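PDB 6DGM: phosphoglycerol transferase GacH from Streptococcus pyogenes MGAS5005, which probably transfers glycerol phosphate onto the rhamnose polysaccharide of the cell wall, through a manganese-binding domain related to lipoteichoic acid synthase. Local coordinates for residues 139-144 with 204-209; 176-181 with 209-214; 43-48 with 266-271. All blocks are in the same frame, centred on the assembly; numbering follows the deposited sequence.

Interaction 1: 139-144 with 204-209. With 1GP (sn-glycerol-1-phosphate), chain D.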
loop_
_atom_site.group_PDB
_atom_site.type_symbol
_atom_site.label_atom_id
_atom_site.label_comp_id
_atom_site.label_asym_id
_atom_site.label_seq_id
_atom_site.Cartn_x
_atom_site.Cartn_y
_atom_site.Cartn_z
ATOM N N HIS A 139 -10.794 8.563 -4.095
ATOM C CA HIS A 139 -10.390 8.009 -5.388
ATOM C C HIS A 139 -11.102 8.734 -6.525
ATOM O O HIS A 139 -12.337 8.730 -6.571
ATOM C CB HIS A 139 -10.747 6.528 -5.458
ATOM C CG HIS A 139 -10.441 5.895 -6.785
ATOM N ND1 HIS A 139 -9.181 5.917 -7.344
ATOM C CD2 HIS A 139 -11.218 5.184 -7.639
ATOM C CE1 HIS A 139 -9.196 5.250 -8.487
ATOM N NE2 HIS A 139 -10.426 4.812 -8.696
ATOM N N PRO A 140 -10.374 9.379 -7.464
ATOM C CA PRO A 140 -11.069 10.157 -8.506
ATOM C C PRO A 140 -11.561 9.305 -9.678
ATOM O O PRO A 140 -11.144 9.459 -10.823
ATOM C CB PRO A 140 -10.030 11.214 -8.898
ATOM C CG PRO A 140 -8.740 10.761 -8.410
ATOM C CD PRO A 140 -8.932 9.698 -7.385
ATOM N N ALA A 141 -12.490 8.407 -9.378
ATOM C CA ALA A 141 -13.263 7.691 -10.389
ATOM C C ALA A 141 -14.576 7.310 -9.711
ATOM O O ALA A 141 -14.979 7.946 -8.730
ATOM C CB ALA A 141 -12.471 6.503 -10.954
ATOM N N SER A 142 -15.234 6.270 -10.215
ATOM C CA SER A 142 -16.439 5.791 -9.554
ATOM C C SER A 142 -16.104 5.085 -8.244
ATOM O O SER A 142 -15.233 4.210 -8.193
ATOM C CB SER A 142 -17.204 4.819 -10.447
ATOM O OG SER A 142 -18.251 4.221 -9.697
ATOM N N ALA A 143 -16.833 5.442 -7.193
ATOM C CA ALA A 143 -16.714 4.730 -5.924
ATOM C C ALA A 143 -17.051 3.244 -6.048
ATOM O O ALA A 143 -16.617 2.448 -5.211
ATOM C CB ALA A 143 -17.646 5.354 -4.879
ATOM N N ASN A 144 -17.799 2.838 -7.075
ATOM C CA ASN A 144 -18.174 1.436 -7.211
ATOM C C ASN A 144 -17.179 0.613 -8.008
ATOM O O ASN A 144 -17.316 -0.618 -8.049
ATOM C CB ASN A 144 -19.569 1.343 -7.792
ATOM C CG ASN A 144 -20.620 1.777 -6.804
ATOM O OD1 ASN A 144 -20.716 1.212 -5.699
ATOM N ND2 ASN A 144 -21.389 2.803 -7.159
ATOM N N ILE A 204 -6.366 6.563 -3.372
ATOM C CA ILE A 204 -6.016 5.853 -4.594
ATOM C C ILE A 204 -6.032 6.871 -5.732
ATOM O O ILE A 204 -7.103 7.354 -6.125
ATOM C CB ILE A 204 -6.995 4.713 -4.888
ATOM C CG1 ILE A 204 -7.110 3.727 -3.716
ATOM C CG2 ILE A 204 -6.568 3.942 -6.142
ATOM C CD1 ILE A 204 -8.275 4.047 -2.769
ATOM N N THR A 205 -4.861 7.185 -6.267
ATOM C CA THR A 205 -4.801 8.218 -7.292
ATOM C C THR A 205 -5.280 7.674 -8.634
ATOM O O THR A 205 -5.543 6.475 -8.798
ATOM C CB THR A 205 -3.405 8.819 -7.436
ATOM O OG1 THR A 205 -2.520 7.854 -8.019
ATOM C CG2 THR A 205 -2.867 9.292 -6.091
ATOM N N MET A 206 -5.376 8.583 -9.614
ATOM C CA MET A 206 -5.719 8.205 -10.976
ATOM C C MET A 206 -4.847 8.835 -12.054
ATOM O O MET A 206 -4.876 8.345 -13.187
ATOM C CB MET A 206 -7.181 8.565 -11.278
ATOM C CG MET A 206 -8.180 7.488 -10.963
ATOM S SD MET A 206 -7.903 5.990 -11.950
ATOM C CE MET A 206 -8.988 6.226 -13.344
ATOM N N GLN A 207 -4.090 9.890 -11.748
ATOM C CA GLN A 207 -3.424 10.656 -12.800
ATOM C C GLN A 207 -2.647 9.768 -13.772
ATOM O O GLN A 207 -2.742 9.948 -14.995
ATOM C CB GLN A 207 -2.489 11.689 -12.195
ATOM C CG GLN A 207 -1.799 12.550 -13.234
ATOM C CD GLN A 207 -0.738 13.401 -12.613
ATOM O OE1 GLN A 207 -1.044 14.351 -11.904
ATOM N NE2 GLN A 207 0.527 13.034 -12.826
ATOM N N ASN A 208 -1.833 8.841 -13.254
ATOM C CA ASN A 208 -0.884 8.096 -14.076
ATOM C C ASN A 208 -1.428 6.750 -14.536
ATOM O O ASN A 208 -0.664 5.897 -15.004
ATOM C CB ASN A 208 0.445 7.989 -13.343
ATOM C CG ASN A 208 1.035 9.359 -13.104
ATOM O OD1 ASN A 208 0.775 10.264 -13.889
ATOM N ND2 ASN A 208 1.748 9.551 -11.999
ATOM N N HIS A 209 -2.746 6.583 -14.495
ATOM C CA HIS A 209 -3.395 5.430 -15.082
ATOM C C HIS A 209 -3.362 5.507 -16.600
ATOM O O HIS A 209 -3.521 6.576 -17.187
ATOM C CB HIS A 209 -4.857 5.395 -14.622
ATOM C CG HIS A 209 -5.518 4.064 -14.801
ATOM N ND1 HIS A 209 -5.931 3.593 -16.026
ATOM C CD2 HIS A 209 -5.854 3.110 -13.897
ATOM C CE1 HIS A 209 -6.483 2.401 -15.877
ATOM N NE2 HIS A 209 -6.443 2.082 -14.596
HETATM C C3 1GP D . -9.829 2.638 -11.172
HETATM O O3 1GP D . -8.347 1.939 -9.365
HETATM C C2 1GP D . -8.937 1.546 -10.621
HETATM O O2 1GP D . -11.012 2.827 -10.399
HETATM C C1 1GP D . -7.845 1.186 -11.616
HETATM O O1P 1GP D . -7.205 -0.037 -11.236
HETATM O O2P 1GP D . -4.797 -0.051 -12.365
HETATM O O3P 1GP D . -6.195 -2.213 -11.824
HETATM O O4P 1GP D . -6.903 -0.630 -13.686
HETATM P P 1GP D . -6.202 -0.743 -12.298
#
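The imidazole of His139 meets Ile204 at its edge: the carbonyl oxygens of Ile204 and Thr205 and hydroxyl O2 of the bound sn-glycerol-1-phosphate all lie near the ring plane, while the backbone N of Ala141 sits over one face, offset toward the rim. CG of Met206 approaches the ring obliquely. The His209 ring likewise turns an edge to the ligand, with phosphate oxygen O4P in its plane and His209 NE2 donating to O4P at 2.9 Å. Two edge bonds fix the rotation of the His139 ring. His139 ND1 donates to Ile204 O at 2.8 Å, almost straight (172°), with the acceptor in the ring plane although the donor stands above the carbonyl plane. On its other nitrogen, His139 NE2 is 2.7 Å from ligand O2, a hydrogen bond in which either atom could be the donor. With CG anti to the backbone N (chi1 177°), the ring reaches across to strand 200-204 and the glycerol.

Met206 bends at chi2 and chi3 around this site. Its CB packs on Pro140 CG at 3.9 Å, and its SD lies 3.9 Å from ligand C3, so the thioether lines the glycerol end of the pocket.

The corner at Pro140, an inverse gamma turn, follows strand 135-139, which lies between strands 159-162 and 200-204 in the parallel part of the sheet. Helix 148-154 touches His139 and Ile204 through Arg148, and Val185 of helix 182-192 packs against Pro140.

Interaction 2: 176-181 with 209-214. With 1GP (sn-glycerol-1-phosphate), chain D.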
loop_
_atom_site.group_PDB
_atom_site.type_symbol
_atom_site.label_atom_id
_atom_site.label_comp_id
_atom_site.label_asym_id
_atom_site.label_seq_id
_atom_site.Cartn_x
_atom_site.Cartn_y
_atom_site.Cartn_z
ATOM N N VAL A 176 -4.303 16.669 -15.140
ATOM C CA VAL A 176 -2.935 16.706 -15.638
ATOM C C VAL A 176 -2.793 15.402 -16.422
ATOM O O VAL A 176 -2.890 14.303 -15.843
ATOM C CB VAL A 176 -1.910 16.815 -14.510
ATOM C CG1 VAL A 176 -0.529 16.436 -14.995
ATOM C CG2 VAL A 176 -1.922 18.240 -13.930
ATOM N N GLY A 177 -2.623 15.517 -17.735
ATOM C CA GLY A 177 -2.920 14.401 -18.614
ATOM C C GLY A 177 -4.418 14.309 -18.848
ATOM O O GLY A 177 -5.142 15.301 -18.786
ATOM N N LEU A 178 -4.884 13.100 -19.141
ATOM C CA LEU A 178 -6.300 12.901 -19.417
ATOM C C LEU A 178 -7.160 12.793 -18.159
ATOM O O LEU A 178 -8.387 12.949 -18.253
ATOM C CB LEU A 178 -6.479 11.619 -20.225
ATOM C CG LEU A 178 -5.814 11.627 -21.597
ATOM C CD1 LEU A 178 -5.902 10.261 -22.211
ATOM C CD2 LEU A 178 -6.475 12.676 -22.476
ATOM N N LEU A 179 -6.559 12.537 -16.999
ATOM C CA LEU A 179 -7.286 12.160 -15.792
ATOM C C LEU A 179 -6.996 13.151 -14.666
ATOM O O LEU A 179 -6.182 14.069 -14.806
ATOM C CB LEU A 179 -6.942 10.715 -15.412
ATOM C CG LEU A 179 -7.190 9.696 -16.535
ATOM C CD1 LEU A 179 -6.514 8.386 -16.233
ATOM C CD2 LEU A 179 -8.688 9.492 -16.739
ATOM N N THR A 180 -7.674 12.944 -13.539
ATOM C CA THR A 180 -7.598 13.878 -12.423
ATOM C C THR A 180 -6.169 13.968 -11.903
ATOM O O THR A 180 -5.520 12.951 -11.643
ATOM C CB THR A 180 -8.488 13.411 -11.274
ATOM O OG1 THR A 180 -9.859 13.363 -11.663
ATOM C CG2 THR A 180 -8.371 14.356 -10.091
ATOM N N SER A 181 -5.683 15.194 -11.731
ATOM C CA SER A 181 -4.295 15.365 -11.324
ATOM C C SER A 181 -4.040 14.893 -9.888
ATOM O O SER A 181 -4.911 14.945 -9.010
ATOM C CB SER A 181 -3.889 16.836 -11.403
ATOM O OG SER A 181 -4.600 17.631 -10.468
ATOM N N HIS A 209 -2.746 6.583 -14.495
ATOM C CA HIS A 209 -3.395 5.430 -15.082
ATOM C C HIS A 209 -3.362 5.507 -16.600
ATOM O O HIS A 209 -3.521 6.576 -17.187
ATOM C CB HIS A 209 -4.857 5.395 -14.622
ATOM C CG HIS A 209 -5.518 4.064 -14.801
ATOM N ND1 HIS A 209 -5.931 3.593 -16.026
ATOM C CD2 HIS A 209 -5.854 3.110 -13.897
ATOM C CE1 HIS A 209 -6.483 2.401 -15.877
ATOM N NE2 HIS A 209 -6.443 2.082 -14.596
ATOM N N ILE A 210 -3.189 4.359 -17.241
ATOM C CA ILE A 210 -3.320 4.226 -18.682
ATOM C C ILE A 210 -4.669 4.791 -19.128
ATOM O O ILE A 210 -5.660 4.621 -18.431
ATOM C CB ILE A 210 -3.127 2.757 -19.087
ATOM C CG1 ILE A 210 -2.990 2.598 -20.602
ATOM C CG2 ILE A 210 -4.290 1.901 -18.542
ATOM C CD1 ILE A 210 -2.706 1.159 -21.010
ATOM N N PRO A 211 -4.756 5.458 -20.280
ATOM C CA PRO A 211 -3.747 5.839 -21.273
ATOM C C PRO A 211 -3.052 7.146 -20.886
ATOM O O PRO A 211 -3.672 8.014 -20.253
ATOM C CB PRO A 211 -4.571 6.008 -22.550
ATOM C CG PRO A 211 -5.888 6.463 -22.087
ATOM C CD PRO A 211 -6.115 5.874 -20.704
ATOM N N TRP A 212 -1.784 7.261 -21.281
ATOM C CA TRP A 212 -0.923 8.369 -20.877
ATOM C C TRP A 212 -0.848 9.378 -22.013
ATOM O O TRP A 212 -0.538 9.016 -23.151
ATOM C CB TRP A 212 0.483 7.854 -20.540
ATOM C CG TRP A 212 0.419 6.736 -19.567
ATOM C CD1 TRP A 212 0.243 6.842 -18.230
ATOM C CD2 TRP A 212 0.472 5.327 -19.859
ATOM N NE1 TRP A 212 0.194 5.594 -17.657
ATOM C CE2 TRP A 212 0.322 4.648 -18.638
ATOM C CE3 TRP A 212 0.623 4.584 -21.036
ATOM C CZ2 TRP A 212 0.330 3.256 -18.552
ATOM C CZ3 TRP A 212 0.628 3.199 -20.954
ATOM C CH2 TRP A 212 0.485 2.553 -19.719
ATOM N N SER A 213 -1.149 10.638 -21.717
ATOM C CA SER A 213 -1.166 11.683 -22.741
ATOM C C SER A 213 -0.515 12.923 -22.157
ATOM O O SER A 213 -1.084 13.554 -21.264
ATOM C CB SER A 213 -2.596 12.002 -23.174
ATOM O OG SER A 213 -2.638 12.861 -24.314
ATOM N N SER A 214 0.664 13.272 -22.655
ATOM C CA SER A 214 1.353 14.463 -22.175
ATOM C C SER A 214 2.398 14.883 -23.189
ATOM O O SER A 214 3.245 14.076 -23.573
ATOM C CB SER A 214 2.020 14.183 -20.821
ATOM O OG SER A 214 2.608 15.374 -20.326
HETATM C C3 1GP D . -9.829 2.638 -11.172
HETATM O O3 1GP D . -8.347 1.939 -9.365
HETATM C C2 1GP D . -8.937 1.546 -10.621
HETATM O O2 1GP D . -11.012 2.827 -10.399
HETATM C C1 1GP D . -7.845 1.186 -11.616
HETATM O O1P 1GP D . -7.205 -0.037 -11.236
HETATM O O2P 1GP D . -4.797 -0.051 -12.365
HETATM O O3P 1GP D . -6.195 -2.213 -11.824
HETATM O O4P 1GP D . -6.903 -0.630 -13.686
HETATM P P 1GP D . -6.202 -0.743 -12.298
HETATM O O HOH W 1 -3.138 10.713 -19.473
#
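Leu178 carries much of the contact with Pro211 and Ser213, and its side chain can be followed outward. Its CB leaves the backbone in the direction of 209-214, and CG, anti to the carbonyl carbon (chi1 -63°), comes to rest 3.6 Å from Ser213 CB. Beyond this branch point both methyls flank Ser213 CB, Leu178 CD2 at 4.0 Å, and only CD1 goes on to Pro211, lying 3.8 Å from Pro211 CG and close to the proline carbonyl oxygen as well. The leucine and proline side chains cross at about a right angle, and CD1 is the leucine atom that meets the ring.

Leu179 makes the second apolar contact. Its CD1 reaches the backbone and CB of His209, with Leu179 CD1 3.6 Å from His209 O. The imidazole leads away from this leucine: His209 ND1 donates to Ile210 O at 2.6 Å, in the carbonyl plane and on a lone pair, with an angle of 170° at the hydrogen. That bond sets the rotation of the ring and aims NE2 at the phosphate of the ligand.

No direct hydrogen bond joins the two segments; a water does so instead. It accepts from Leu178 N and Ser213 N and donates to Pro211 O at 2.9 Å, satisfying three backbone groups at once. Beside it, Gly177 CA makes a CA-H...O contact of 3.3 Å with Ser213 O. At the positive phi of Gly177 (79°) a side chain would press on the carbonyl oxygen of Val176, which explains a glycine here.

The contact thus joins the two-stranded hairpin 175-176/179-180 to the loop after strand 200-204, which carries a cis peptide before Pro211. It is a surface loop-to-hairpin packing at the margin of the glycerol phosphate pocket, where His209 donates a hydrogen bond to the phosphate.

Interaction 3: 43-48 with 266-271; sequences YLLSES and VFYGDH. With MN (manganese (II) ion), chain C; 1GP (sn-glycerol-1-phosphate), chain D.
Asp270 OD1 accepts from Ser48 N at 2.8 Å, on the syn side of the carboxylate, while OD2 of the same group shares a manganese ion with both carboxylate oxygens of Glu47. One aspartate therefore ties the loops after both strands together. CG of Asp270 lies between its backbone N and carbonyl carbon (chi1 54°), which turns OD2 to the metal and OD1 to Ser48. Glu47 is bidentate; its OE1, 2.2 Å from the manganese, also takes a bond from Ser48 OG on its anti lone pair at 2.7 Å. His271 NE2 binds the ion at 2.1 Å, and phosphate oxygen O2P of sn-glycerol-1-phosphate and Thr89 complete the shell. The Glu47 and Asp270 carboxylate planes stand 76° apart, so the two acids present their oxygens to the metal from different directions.

Behind the site run parallel strands, their short axes 4.7 Å apart and 17° from aligned. Backbone bonds Leu44 N to Val266 O, Tyr268 N to Leu44 O and Ser46 N to Tyr268 O set the register. On one face Leu45 CA lies over the Tyr268 ring, 4.1 Å from its centroid, a CH-pi contact; on the other, Leu44 CD1 and Ser46 CB pack against Phe267.

Metal ligands at the C-terminal ends of central parallel strands are characteristic of the alkaline phosphatase superfamily. Glu47 OE2 and Asp270 OD2, 3.2 Å apart, are not hydrogen-bonded; the shared manganese probably offsets the repulsion between them, and its binding to O2P would be expected to polarise the phosphate.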
loop_
_atom_site.group_PDB
_atom_site.type_symbol
_atom_site.label_atom_id
_atom_site.label_comp_id
_atom_site.label_asym_id
_atom_site.label_seq_id
_atom_site.Cartn_x
_atom_site.Cartn_y
_atom_site.Cartn_z
ATOM N N TYR A 43 -2.484 6.399 3.701
ATOM C CA TYR A 43 -2.034 5.364 2.775
ATOM C C TYR A 43 -2.285 5.901 1.375
ATOM O O TYR A 43 -3.434 6.153 1.007
ATOM C CB TYR A 43 -2.772 4.042 2.984
ATOM C CG TYR A 43 -2.246 3.164 4.099
ATOM C CD1 TYR A 43 -1.434 3.676 5.101
ATOM C CD2 TYR A 43 -2.582 1.820 4.159
ATOM C CE1 TYR A 43 -0.966 2.864 6.127
ATOM C CE2 TYR A 43 -2.119 1.005 5.174
ATOM C CZ TYR A 43 -1.316 1.522 6.150
ATOM O OH TYR A 43 -0.844 0.707 7.164
ATOM N N LEU A 44 -1.217 6.120 0.622
ATOM C CA LEU A 44 -1.271 6.842 -0.652
ATOM C C LEU A 44 -0.822 5.868 -1.733
ATOM O O LEU A 44 0.377 5.659 -1.937
ATOM C CB LEU A 44 -0.359 8.052 -0.583
ATOM C CG LEU A 44 -0.591 9.210 -1.560
ATOM C CD1 LEU A 44 -0.593 8.710 -2.990
ATOM C CD2 LEU A 44 -1.874 9.933 -1.262
ATOM N N LEU A 45 -1.790 5.235 -2.389
ATOM C CA LEU A 45 -1.541 4.375 -3.540
ATOM C C LEU A 45 -1.398 5.294 -4.742
ATOM O O LEU A 45 -2.367 5.932 -5.158
ATOM C CB LEU A 45 -2.689 3.388 -3.697
ATOM C CG LEU A 45 -2.540 2.288 -4.760
ATOM C CD1 LEU A 45 -3.624 1.219 -4.621
ATOM C CD2 LEU A 45 -2.536 2.870 -6.193
ATOM N N SER A 46 -0.189 5.377 -5.277
ATOM C CA SER A 46 0.145 6.253 -6.397
ATOM C C SER A 46 0.083 5.392 -7.660
ATOM O O SER A 46 1.002 4.618 -7.952
ATOM C CB SER A 46 1.523 6.865 -6.179
ATOM O OG SER A 46 1.841 7.792 -7.209
ATOM N N GLU A 47 -1.027 5.502 -8.380
ATOM C CA GLU A 47 -1.337 4.622 -9.495
ATOM C C GLU A 47 -0.189 4.531 -10.480
ATOM O O GLU A 47 0.276 5.536 -11.011
ATOM C CB GLU A 47 -2.585 5.174 -10.183
ATOM C CG GLU A 47 -3.008 4.438 -11.467
ATOM C CD GLU A 47 -3.204 2.955 -11.242
ATOM O OE1 GLU A 47 -2.456 2.174 -11.859
ATOM O OE2 GLU A 47 -4.093 2.576 -10.460
ATOM N N SER A 48 0.248 3.311 -10.724
ATOM C CA SER A 48 1.232 2.979 -11.745
ATOM C C SER A 48 2.590 3.632 -11.533
ATOM O O SER A 48 3.385 3.689 -12.473
ATOM C CB SER A 48 0.697 3.309 -13.147
ATOM O OG SER A 48 -0.372 2.456 -13.496
ATOM N N VAL A 266 2.300 6.491 4.005
ATOM C CA VAL A 266 2.789 5.289 3.342
ATOM C C VAL A 266 2.485 5.482 1.860
ATOM O O VAL A 266 1.323 5.477 1.459
ATOM C CB VAL A 266 2.112 4.025 3.881
ATOM C CG1 VAL A 266 2.643 2.796 3.159
ATOM C CG2 VAL A 266 2.306 3.893 5.396
ATOM N N PHE A 267 3.521 5.696 1.056
ATOM C CA PHE A 267 3.398 6.060 -0.350
ATOM C C PHE A 267 3.977 4.927 -1.175
ATOM O O PHE A 267 5.096 4.487 -0.917
ATOM C CB PHE A 267 4.223 7.332 -0.588
ATOM C CG PHE A 267 4.156 7.857 -1.987
ATOM C CD1 PHE A 267 4.994 7.344 -2.964
ATOM C CD2 PHE A 267 3.280 8.879 -2.319
ATOM C CE1 PHE A 267 4.950 7.823 -4.259
ATOM C CE2 PHE A 267 3.236 9.370 -3.631
ATOM C CZ PHE A 267 4.078 8.832 -4.592
ATOM N N TYR A 268 3.242 4.476 -2.195
ATOM C CA TYR A 268 3.730 3.350 -2.976
ATOM C C TYR A 268 3.060 3.327 -4.340
ATOM O O TYR A 268 1.901 3.725 -4.485
ATOM C CB TYR A 268 3.491 2.003 -2.255
ATOM C CG TYR A 268 2.031 1.605 -2.159
ATOM C CD1 TYR A 268 1.188 2.186 -1.218
ATOM C CD2 TYR A 268 1.498 0.634 -3.010
ATOM C CE1 TYR A 268 -0.140 1.816 -1.123
ATOM C CE2 TYR A 268 0.163 0.259 -2.923
ATOM C CZ TYR A 268 -0.643 0.846 -1.979
ATOM O OH TYR A 268 -1.959 0.454 -1.899
ATOM N N GLY A 269 3.797 2.837 -5.333
ATOM C CA GLY A 269 3.168 2.492 -6.591
ATOM C C GLY A 269 2.584 1.093 -6.510
ATOM O O GLY A 269 3.181 0.164 -5.952
ATOM N N ASP A 270 1.387 0.927 -7.086
ATOM C CA ASP A 270 0.709 -0.365 -6.989
ATOM C C ASP A 270 1.316 -1.427 -7.903
ATOM O O ASP A 270 1.330 -2.610 -7.550
ATOM C CB ASP A 270 -0.801 -0.229 -7.193
ATOM C CG ASP A 270 -1.198 0.474 -8.500
ATOM O OD1 ASP A 270 -0.357 1.139 -9.146
ATOM O OD2 ASP A 270 -2.376 0.339 -8.900
ATOM N N HIS A 271 1.758 -1.038 -9.101
ATOM C CA HIS A 271 2.325 -1.930 -10.104
ATOM C C HIS A 271 2.968 -1.027 -11.151
ATOM O O HIS A 271 2.713 0.185 -11.186
ATOM C CB HIS A 271 1.238 -2.799 -10.780
ATOM C CG HIS A 271 0.064 -1.995 -11.244
ATOM N ND1 HIS A 271 0.109 -1.199 -12.372
ATOM C CD2 HIS A 271 -1.159 -1.807 -10.698
ATOM C CE1 HIS A 271 -1.046 -0.567 -12.503
ATOM N NE2 HIS A 271 -1.830 -0.918 -11.501
HETATM MN MN MN C . -3.314 0.440 -10.737
HETATM C C3 1GP D . -9.829 2.638 -11.172
HETATM O O3 1GP D . -8.347 1.939 -9.365
HETATM C C2 1GP D . -8.937 1.546 -10.621
HETATM O O2 1GP D . -11.012 2.827 -10.399
HETATM C C1 1GP D . -7.845 1.186 -11.616
HETATM O O1P 1GP D . -7.205 -0.037 -11.236
HETATM O O2P 1GP D . -4.797 -0.051 -12.365
HETATM O O3P 1GP D . -6.195 -2.213 -11.824
HETATM O O4P 1GP D . -6.903 -0.630 -13.686
HETATM P P 1GP D . -6.202 -0.743 -12.298
#

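All three contacts reach one glycerol phosphate molecule, interaction 2 through His209. His139 and Met206 of interaction 1 meet the glycerol end, while His209 and the manganese of interaction 3 meet the phosphate; the centres of interactions 1 and 3 are 12 Å apart. These two are also joined directly, Thr205 OG1 lying 2.8 Å from Glu47 N and Thr205 N 3.0 Å from Leu45 O, which places strand 200-204 beside strand 40-46. Interaction 2 lies farther out, 11 Å from interaction 1 and 16 Å from interaction 3 between centres. It shares His209 with interaction 1, and Met206 O packs 3.5 Å from Leu179 CD1. Along the chain, interactions 1 and 2 both fall inside the loop closed by 43-48 with 266-271.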